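Local coordinates for protein mannitol dehydrogenase (Pseudomonas fluorescens, PDB 1LJ8) that binds NAD in a Rossmann domain and probably interconverts D-mannitol and D-fructose by oxidation and reduction at C2, at residues G301-L306 with D360-Q365; L306-F311 with S380-F385. All coordinates share one frame; numbering follows the deposited sequence.

Overall arrangement
Both contacts are buried in the helical C-terminal domain, and both use helix 289-313, which meets helix 351-362 in contact 1 and helix 378-385 in contact 2. Their centres lie about 11 Å apart and Leu-306 belongs to both ranges, though it touches across only in contact 1. Neither is a surface contact, and each turns on an aromatic pair: a true offset stack of histidine on phenylalanine in contact 1, a tyrosine and phenylalanine that barely overlap in contact 2. The His-303 side chain of contact 1 comes within about 6 Å of the bound NAD, against about 12 Å for Tyr-308 of contact 2. Between the two, Leu-304 CG packs on Phe-385 CD1 at 3.7 Å.

Contact 1: G301-L306 with D360-Q365; sequences GSHLAL and DRFSNQ
Phe-362, on helix 351-362, reaches to the side of helix 289-313, a helix-helix contact inside the all-helical C-terminal domain, and meets Ser-302, His-303 and Leu-306. The aromatic part is an offset stack: the His-303 and Phe-362 rings lie 4.4 Å apart between centroids, with planes 11° from parallel. The CD2-NE2 side of the imidazole does the overlapping, with His-303 CD2 3.3 Å from Phe-362 CZ and NE2 lying over the rim of the phenyl face. His-303 chi1 is -106°, an unusual value that swings the imidazole round to that face. The His-303 side chain comes within about 6 Å of the bound NAD, so the stack lies near the cofactor site, and Arg-373 and Val-374 of helix 371-375 also touch the imidazole.

The aliphatic contacts come from Ser-302 and Leu-306 on helix 289-313. Ser-302 CB sits at the edge of the phenyl ring, near its plane, while Ser-302 OG turns back to the carbonyl O of Leu-298. Met-331 of helix 325-339 and Met-322 of helix 318-322 also pack on Phe-362. Leu-306 approaches the ring obliquely, its CD1 methyl 3.6 Å from Phe-362 CD1.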
ATOM      1  N   GLY A 301       6.880   4.547   8.219  1.00 10.17           N
ATOM      2  CA  GLY A 301       6.820   5.248   9.473  1.00 10.50           C
ATOM      3  C   GLY A 301       7.193   6.712   9.262  1.00 10.72           C
ATOM      4  O   GLY A 301       6.537   7.586   9.823  1.00 10.92           O
ATOM      5  N   SER A 302       8.246   7.000   8.480  1.00 11.95           N
ATOM      6  CA  SER A 302       8.632   8.399   8.254  1.00 11.43           C
ATOM      7  C   SER A 302       7.555   9.136   7.459  1.00 12.02           C
ATOM      8  O   SER A 302       7.279  10.324   7.726  1.00 13.27           O
ATOM      9  CB  SER A 302       9.978   8.464   7.495  1.00 12.16           C
ATOM     10  OG  SER A 302      11.013   8.096   8.387  1.00 13.72           O
ATOM     11  N   HIS A 303       6.935   8.421   6.507  1.00 11.65           N
ATOM     12  CA  HIS A 303       5.869   9.062   5.694  1.00 12.59           C
ATOM     13  C   HIS A 303       4.790   9.560   6.650  1.00 12.04           C
ATOM     14  O   HIS A 303       4.351  10.707   6.536  1.00 11.57           O
ATOM     15  CB  HIS A 303       5.238   8.055   4.722  1.00 12.19           C
ATOM     16  CG  HIS A 303       5.629   8.232   3.288  1.00 12.94           C
ATOM     17  ND1 HIS A 303       5.265   7.311   2.317  1.00 13.81           N
ATOM     18  CD2 HIS A 303       6.333   9.201   2.648  1.00 14.42           C
ATOM     19  CE1 HIS A 303       5.733   7.708   1.143  1.00 15.48           C
ATOM     20  NE2 HIS A 303       6.382   8.849   1.315  1.00 14.91           N
ATOM     21  N   LEU A 304       4.323   8.710   7.577  1.00 11.54           N
ATOM     22  CA  LEU A 304       3.273   9.190   8.503  1.00 13.37           C
ATOM     23  C   LEU A 304       3.749  10.315   9.386  1.00 13.62           C
ATOM     24  O   LEU A 304       3.002  11.267   9.671  1.00 12.36           O
ATOM     25  CB  LEU A 304       2.705   8.083   9.399  1.00 13.18           C
ATOM     26  CG  LEU A 304       1.813   7.009   8.816  1.00 17.50           C
ATOM     27  CD1 LEU A 304       0.943   6.421   9.959  1.00 15.27           C
ATOM     28  CD2 LEU A 304       0.840   7.614   7.774  1.00 14.61           C
ATOM     29  N   ALA A 305       5.001  10.234   9.827  1.00 13.10           N
ATOM     30  CA  ALA A 305       5.530  11.308  10.676  1.00 13.15           C
ATOM     31  C   ALA A 305       5.577  12.649   9.938  1.00 13.36           C
ATOM     32  O   ALA A 305       5.398  13.710  10.538  1.00 13.86           O
ATOM     33  CB  ALA A 305       6.949  10.935  11.187  1.00 13.87           C
ATOM     34  N   LEU A 306       5.817  12.614   8.639  1.00 13.05           N
ATOM     35  CA  LEU A 306       5.844  13.859   7.867  1.00 13.03           C
ATOM     36  C   LEU A 306       4.484  14.386   7.406  1.00 14.09           C
ATOM     37  O   LEU A 306       4.222  15.609   7.314  1.00 13.65           O
ATOM     38  CB  LEU A 306       6.625  13.653   6.561  1.00 12.20           C
ATOM     39  CG  LEU A 306       8.084  13.235   6.637  1.00 14.16           C
ATOM     40  CD1 LEU A 306       8.629  12.838   5.219  1.00 14.15           C
ATOM     41  CD2 LEU A 306       8.827  14.458   7.209  1.00 15.04           C
ATOM     42  N   ASP A 360      16.770  10.867   0.256  1.00 16.43           N
ATOM     43  CA  ASP A 360      16.971  11.209  -1.166  1.00 16.46           C
ATOM     44  C   ASP A 360      15.691  10.976  -1.987  1.00 16.04           C
ATOM     45  O   ASP A 360      15.279  11.810  -2.795  1.00 15.10           O
ATOM     46  CB  ASP A 360      18.060  10.352  -1.817  1.00 18.73           C
ATOM     47  CG  ASP A 360      19.476  10.579  -1.216  1.00 22.39           C
ATOM     48  OD1 ASP A 360      19.726  11.660  -0.643  1.00 22.36           O
ATOM     49  OD2 ASP A 360      20.318   9.652  -1.332  1.00 22.74           O
ATOM     50  N   ARG A 361      15.080   9.804  -1.791  1.00 15.20           N
ATOM     51  CA  ARG A 361      13.846   9.484  -2.548  1.00 15.32           C
ATOM     52  C   ARG A 361      12.671  10.395  -2.182  1.00 15.21           C
ATOM     53  O   ARG A 361      11.903  10.836  -3.062  1.00 15.77           O
ATOM     54  CB  ARG A 361      13.489   8.003  -2.349  1.00 14.67           C
ATOM     55  CG  ARG A 361      14.469   7.077  -3.081  1.00 12.83           C
ATOM     56  CD  ARG A 361      14.312   5.615  -2.592  1.00 15.65           C
ATOM     57  NE  ARG A 361      12.911   5.187  -2.781  1.00 13.46           N
ATOM     58  CZ  ARG A 361      12.348   4.160  -2.118  1.00 13.90           C
ATOM     59  NH1 ARG A 361      13.062   3.453  -1.234  1.00 12.28           N
ATOM     60  NH2 ARG A 361      11.063   3.851  -2.336  1.00 10.81           N
ATOM     61  N   PHE A 362      12.528  10.729  -0.909  1.00 15.35           N
ATOM     62  CA  PHE A 362      11.435  11.637  -0.558  1.00 13.99           C
ATOM     63  C   PHE A 362      11.704  13.068  -1.057  1.00 14.79           C
ATOM     64  O   PHE A 362      10.785  13.859  -1.166  1.00 14.88           O
ATOM     65  CB  PHE A 362      11.240  11.745   0.967  1.00 12.91           C
ATOM     66  CG  PHE A 362      10.615  10.537   1.619  1.00 12.64           C
ATOM     67  CD1 PHE A 362      10.325  10.585   2.984  1.00 10.95           C
ATOM     68  CD2 PHE A 362      10.351   9.372   0.920  1.00 12.35           C
ATOM     69  CE1 PHE A 362       9.777   9.471   3.641  1.00 12.44           C
ATOM     70  CE2 PHE A 362       9.810   8.237   1.560  1.00 12.28           C
ATOM     71  CZ  PHE A 362       9.525   8.295   2.926  1.00 12.94           C
ATOM     72  N   SER A 363      12.977  13.392  -1.326  1.00 16.52           N
ATOM     73  CA  SER A 363      13.368  14.730  -1.804  1.00 16.78           C
ATOM     74  C   SER A 363      13.182  14.891  -3.306  1.00 19.24           C
ATOM     75  O   SER A 363      13.368  15.999  -3.858  1.00 19.61           O
ATOM     76  CB  SER A 363      14.837  15.021  -1.407  1.00 18.87           C
ATOM     77  OG  SER A 363      14.985  14.953   0.015  1.00 18.68           O
ATOM     78  N   ASN A 364      12.808  13.793  -3.971  1.00 18.31           N
ATOM     79  CA  ASN A 364      12.537  13.804  -5.432  1.00 18.48           C
ATOM     80  C   ASN A 364      11.471  14.886  -5.719  1.00 17.33           C
ATOM     81  O   ASN A 364      10.300  14.788  -5.343  1.00 16.63           O
ATOM     82  CB  ASN A 364      12.050  12.390  -5.821  1.00 17.61           C
ATOM     83  CG  ASN A 364      11.668  12.253  -7.284  1.00 17.64           C
ATOM     84  OD1 ASN A 364      11.514  13.230  -8.020  1.00 18.68           O
ATOM     85  ND2 ASN A 364      11.486  11.002  -7.705  1.00 17.33           N
ATOM     86  N   GLN A 365      11.859  15.959  -6.393  1.00 18.72           N
ATOM     87  CA  GLN A 365      10.887  17.028  -6.622  1.00 19.75           C
ATOM     88  C   GLN A 365       9.992  16.754  -7.815  1.00 20.81           C
ATOM     89  O   GLN A 365       8.836  17.168  -7.829  1.00 21.95           O
ATOM     90  CB  GLN A 365      11.601  18.374  -6.872  1.00 21.78           C
ATOM     91  CG  GLN A 365      12.765  18.650  -5.913  1.00 26.53           C
ATOM     92  CD  GLN A 365      12.334  19.275  -4.597  1.00 29.53           C
ATOM     93  OE1 GLN A 365      11.644  20.299  -4.585  1.00 32.63           O
ATOM     94  NE2 GLN A 365      12.749  18.663  -3.468  1.00 29.34           N
TER

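Contact 2: L306-F311 with S380-F385; sequences LTYLGF and SKFPKF
The backbones of 306-311 and 380-385 stay well apart, with Tyr-308 CA and Phe-382 CA, the nearest pair, 11.9 Å from each other, so two aromatic side chains have to span the gap. Two helices of the C-terminal domain are joined here through these rings: helix 289-313 keeps its regular bonds (Gly-310 N to Leu-306 O, Phe-311 N to Thr-307 O), whereas helix 378-385 is kinked at 383 and 384, where the backbone N atoms have no bond to the preceding turn. Proline has no N-H to give at 383. Past the kink the helix picks up again with Phe-385 N on Lys-381 O at 2.8 Å.

Tyr-308 points across with CG anti to its carbonyl carbon (chi1 -61°). Phe-382 has chi1 -93°, away from the usual staggered values, and this brings the end of its ring nearer to the tyrosine than its first bond alone would suggest. The two rings are nearly parallel, 15° between planes, but have slid past each other until their centroids are 5.9 Å apart. It is therefore a marginal contact of two ring corners, with little stacking.

Elsewhere in the domain, Trp-410 of helix 401-413 meets both rings at steep angles, and Tyr-413 also meets Tyr-308. Within 306-311, Thr-307 CG2 covers one face of the Tyr-308 ring, 3.6 Å above its plane. The buried hydroxyl is satisfied too, since Tyr-308 OH is hydrogen-bonded to the carbonyl O of Cys-375, tying helix 289-313 to helix 371-375. Across the contact itself the closest approach is Tyr-308 CE1 to Phe-382 CE1 at 3.8 Å, with Phe-382 CZ next at 4.0 Å from that same Tyr-308 CE1.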
ATOM      1  N   LEU A 306       5.817  12.614   8.639  1.00 13.05           N
ATOM      2  CA  LEU A 306       5.844  13.859   7.867  1.00 13.03           C
ATOM      3  C   LEU A 306       4.484  14.386   7.406  1.00 14.09           C
ATOM      4  O   LEU A 306       4.222  15.609   7.314  1.00 13.65           O
ATOM      5  CB  LEU A 306       6.625  13.653   6.561  1.00 12.20           C
ATOM      6  CG  LEU A 306       8.084  13.235   6.637  1.00 14.16           C
ATOM      7  CD1 LEU A 306       8.629  12.838   5.219  1.00 14.15           C
ATOM      8  CD2 LEU A 306       8.827  14.458   7.209  1.00 15.04           C
ATOM      9  N   THR A 307       3.619  13.443   7.101  1.00 12.33           N
ATOM     10  CA  THR A 307       2.394  13.804   6.392  1.00 13.35           C
ATOM     11  C   THR A 307       1.296  14.585   7.084  1.00 11.77           C
ATOM     12  O   THR A 307       0.691  15.490   6.465  1.00 12.54           O
ATOM     13  CB  THR A 307       1.840  12.534   5.710  1.00 12.32           C
ATOM     14  OG1 THR A 307       1.120  12.937   4.528  1.00 13.05           O
ATOM     15  CG2 THR A 307       0.872  11.746   6.630  1.00 11.73           C
ATOM     16  N   TYR A 308       1.030  14.313   8.350  1.00 13.17           N
ATOM     17  CA  TYR A 308      -0.032  15.055   9.023  1.00 13.48           C
ATOM     18  C   TYR A 308       0.500  16.425   9.431  1.00 14.22           C
ATOM     19  O   TYR A 308      -0.193  17.426   9.261  1.00 13.75           O
ATOM     20  CB  TYR A 308      -0.595  14.264  10.213  1.00 12.73           C
ATOM     21  CG  TYR A 308      -1.194  12.950   9.730  1.00 13.13           C
ATOM     22  CD1 TYR A 308      -0.622  11.739  10.093  1.00 12.99           C
ATOM     23  CD2 TYR A 308      -2.295  12.932   8.822  1.00 13.78           C
ATOM     24  CE1 TYR A 308      -1.121  10.499   9.568  1.00 11.93           C
ATOM     25  CE2 TYR A 308      -2.790  11.697   8.284  1.00 13.35           C
ATOM     26  CZ  TYR A 308      -2.190  10.502   8.671  1.00 13.90           C
ATOM     27  OH  TYR A 308      -2.632   9.295   8.142  1.00 14.90           O
ATOM     28  N   LEU A 309       1.707  16.461   9.992  1.00 13.17           N
ATOM     29  CA  LEU A 309       2.323  17.744  10.303  1.00 12.57           C
ATOM     30  C   LEU A 309       2.451  18.583   9.034  1.00 12.78           C
ATOM     31  O   LEU A 309       2.216  19.797   9.068  1.00 13.61           O
ATOM     32  CB  LEU A 309       3.736  17.539  10.870  1.00 13.16           C
ATOM     33  CG  LEU A 309       3.716  16.921  12.266  1.00 15.26           C
ATOM     34  CD1 LEU A 309       5.166  16.479  12.607  1.00 14.86           C
ATOM     35  CD2 LEU A 309       3.213  17.951  13.291  1.00 12.95           C
ATOM     36  N   GLY A 310       2.816  17.949   7.917  1.00 11.00           N
ATOM     37  CA  GLY A 310       2.991  18.677   6.660  1.00 12.80           C
ATOM     38  C   GLY A 310       1.680  19.241   6.147  1.00 13.56           C
ATOM     39  O   GLY A 310       1.625  20.385   5.690  1.00 14.62           O
ATOM     40  N   PHE A 311       0.620  18.451   6.246  1.00 14.70           N
ATOM     41  CA  PHE A 311      -0.686  18.922   5.767  1.00 15.52           C
ATOM     42  C   PHE A 311      -1.144  20.109   6.635  1.00 16.78           C
ATOM     43  O   PHE A 311      -1.683  21.101   6.133  1.00 15.25           O
ATOM     44  CB  PHE A 311      -1.722  17.804   5.862  1.00 15.02           C
ATOM     45  CG  PHE A 311      -2.692  17.792   4.711  1.00 17.35           C
ATOM     46  CD1 PHE A 311      -2.327  17.200   3.502  1.00 16.91           C
ATOM     47  CD2 PHE A 311      -3.947  18.382   4.835  1.00 16.77           C
ATOM     48  CE1 PHE A 311      -3.227  17.203   2.399  1.00 18.84           C
ATOM     49  CE2 PHE A 311      -4.871  18.391   3.743  1.00 18.90           C
ATOM     50  CZ  PHE A 311      -4.499  17.800   2.528  1.00 18.49           C
ATOM     51  N   SER A 380      -6.141   2.877   9.254  1.00 13.09           N
ATOM     52  CA  SER A 380      -5.596   1.544   8.984  1.00 12.57           C
ATOM     53  C   SER A 380      -4.062   1.532   9.004  1.00 12.75           C
ATOM     54  O   SER A 380      -3.457   0.482   9.258  1.00 13.10           O
ATOM     55  CB  SER A 380      -6.022   1.010   7.586  1.00 15.89           C
ATOM     56  OG  SER A 380      -7.443   1.067   7.373  1.00 14.43           O
ATOM     57  N   LYS A 381      -3.445   2.673   8.705  1.00 13.05           N
ATOM     58  CA  LYS A 381      -1.990   2.739   8.622  1.00 12.58           C
ATOM     59  C   LYS A 381      -1.279   2.847   9.965  1.00 13.34           C
ATOM     60  O   LYS A 381      -0.212   2.249  10.128  1.00 14.32           O
ATOM     61  CB  LYS A 381      -1.576   3.924   7.745  1.00 12.52           C
ATOM     62  CG  LYS A 381      -1.926   3.710   6.289  1.00 12.16           C
ATOM     63  CD  LYS A 381      -1.667   4.960   5.496  1.00 11.84           C
ATOM     64  CE  LYS A 381      -1.857   4.628   3.963  1.00 14.19           C
ATOM     65  NZ  LYS A 381      -1.713   5.863   3.177  1.00 12.69           N
ATOM     66  N   PHE A 382      -1.850   3.588  10.911  1.00 11.80           N
ATOM     67  CA  PHE A 382      -1.191   3.692  12.201  1.00 12.83           C
ATOM     68  C   PHE A 382      -0.755   2.374  12.853  1.00 12.23           C
ATOM     69  O   PHE A 382       0.399   2.271  13.269  1.00 13.39           O
ATOM     70  CB  PHE A 382      -2.022   4.527  13.204  1.00 13.20           C
ATOM     71  CG  PHE A 382      -1.644   6.004  13.205  1.00 15.61           C
ATOM     72  CD1 PHE A 382      -2.400   6.925  12.504  1.00 15.94           C
ATOM     73  CD2 PHE A 382      -0.498   6.448  13.873  1.00 13.28           C
ATOM     74  CE1 PHE A 382      -2.052   8.261  12.454  1.00 15.87           C
ATOM     75  CE2 PHE A 382      -0.124   7.798  13.833  1.00 14.40           C
ATOM     76  CZ  PHE A 382      -0.909   8.720  13.118  1.00 15.47           C
ATOM     77  N   PRO A 383      -1.647   1.355  12.955  1.00 12.93           N
ATOM     78  CA  PRO A 383      -1.246   0.085  13.592  1.00 12.55           C
ATOM     79  C   PRO A 383      -0.180  -0.690  12.833  1.00 13.87           C
ATOM     80  O   PRO A 383       0.465  -1.568  13.409  1.00 14.23           O
ATOM     81  CB  PRO A 383      -2.586  -0.707  13.719  1.00 13.91           C
ATOM     82  CG  PRO A 383      -3.444  -0.129  12.564  1.00 12.93           C
ATOM     83  CD  PRO A 383      -3.096   1.380  12.641  1.00 13.86           C
ATOM     84  N   LYS A 384       0.002  -0.388  11.542  1.00 12.94           N
ATOM     85  CA  LYS A 384       1.046  -1.055  10.773  1.00 13.10           C
ATOM     86  C   LYS A 384       2.368  -0.305  10.787  1.00 13.66           C
ATOM     87  O   LYS A 384       3.427  -0.919  10.908  1.00 15.96           O
ATOM     88  CB  LYS A 384       0.647  -1.187   9.291  1.00 14.47           C
ATOM     89  CG  LYS A 384      -0.100  -2.448   8.962  1.00 17.86           C
ATOM     90  CD  LYS A 384      -1.429  -2.511   9.645  1.00 16.83           C
ATOM     91  CE  LYS A 384      -2.137  -3.832   9.288  1.00 19.64           C
ATOM     92  NZ  LYS A 384      -3.359  -4.031  10.101  1.00 19.19           N
ATOM     93  N   PHE A 385       2.292   1.021  10.657  1.00 12.63           N
ATOM     94  CA  PHE A 385       3.494   1.834  10.463  1.00 11.88           C
ATOM     95  C   PHE A 385       4.131   2.483  11.664  1.00 13.47           C
ATOM     96  O   PHE A 385       5.357   2.718  11.639  1.00 13.30           O
ATOM     97  CB  PHE A 385       3.222   3.030   9.511  1.00 12.33           C
ATOM     98  CG  PHE A 385       2.664   2.669   8.146  1.00 13.61           C
ATOM     99  CD1 PHE A 385       2.190   3.698   7.302  1.00 12.75           C
ATOM    100  CD2 PHE A 385       2.634   1.333   7.667  1.00 12.61           C
ATOM    101  CE1 PHE A 385       1.691   3.391   5.987  1.00 12.06           C
ATOM    102  CE2 PHE A 385       2.130   1.021   6.360  1.00 11.71           C
ATOM    103  CZ  PHE A 385       1.666   2.048   5.526  1.00 11.38           C
TER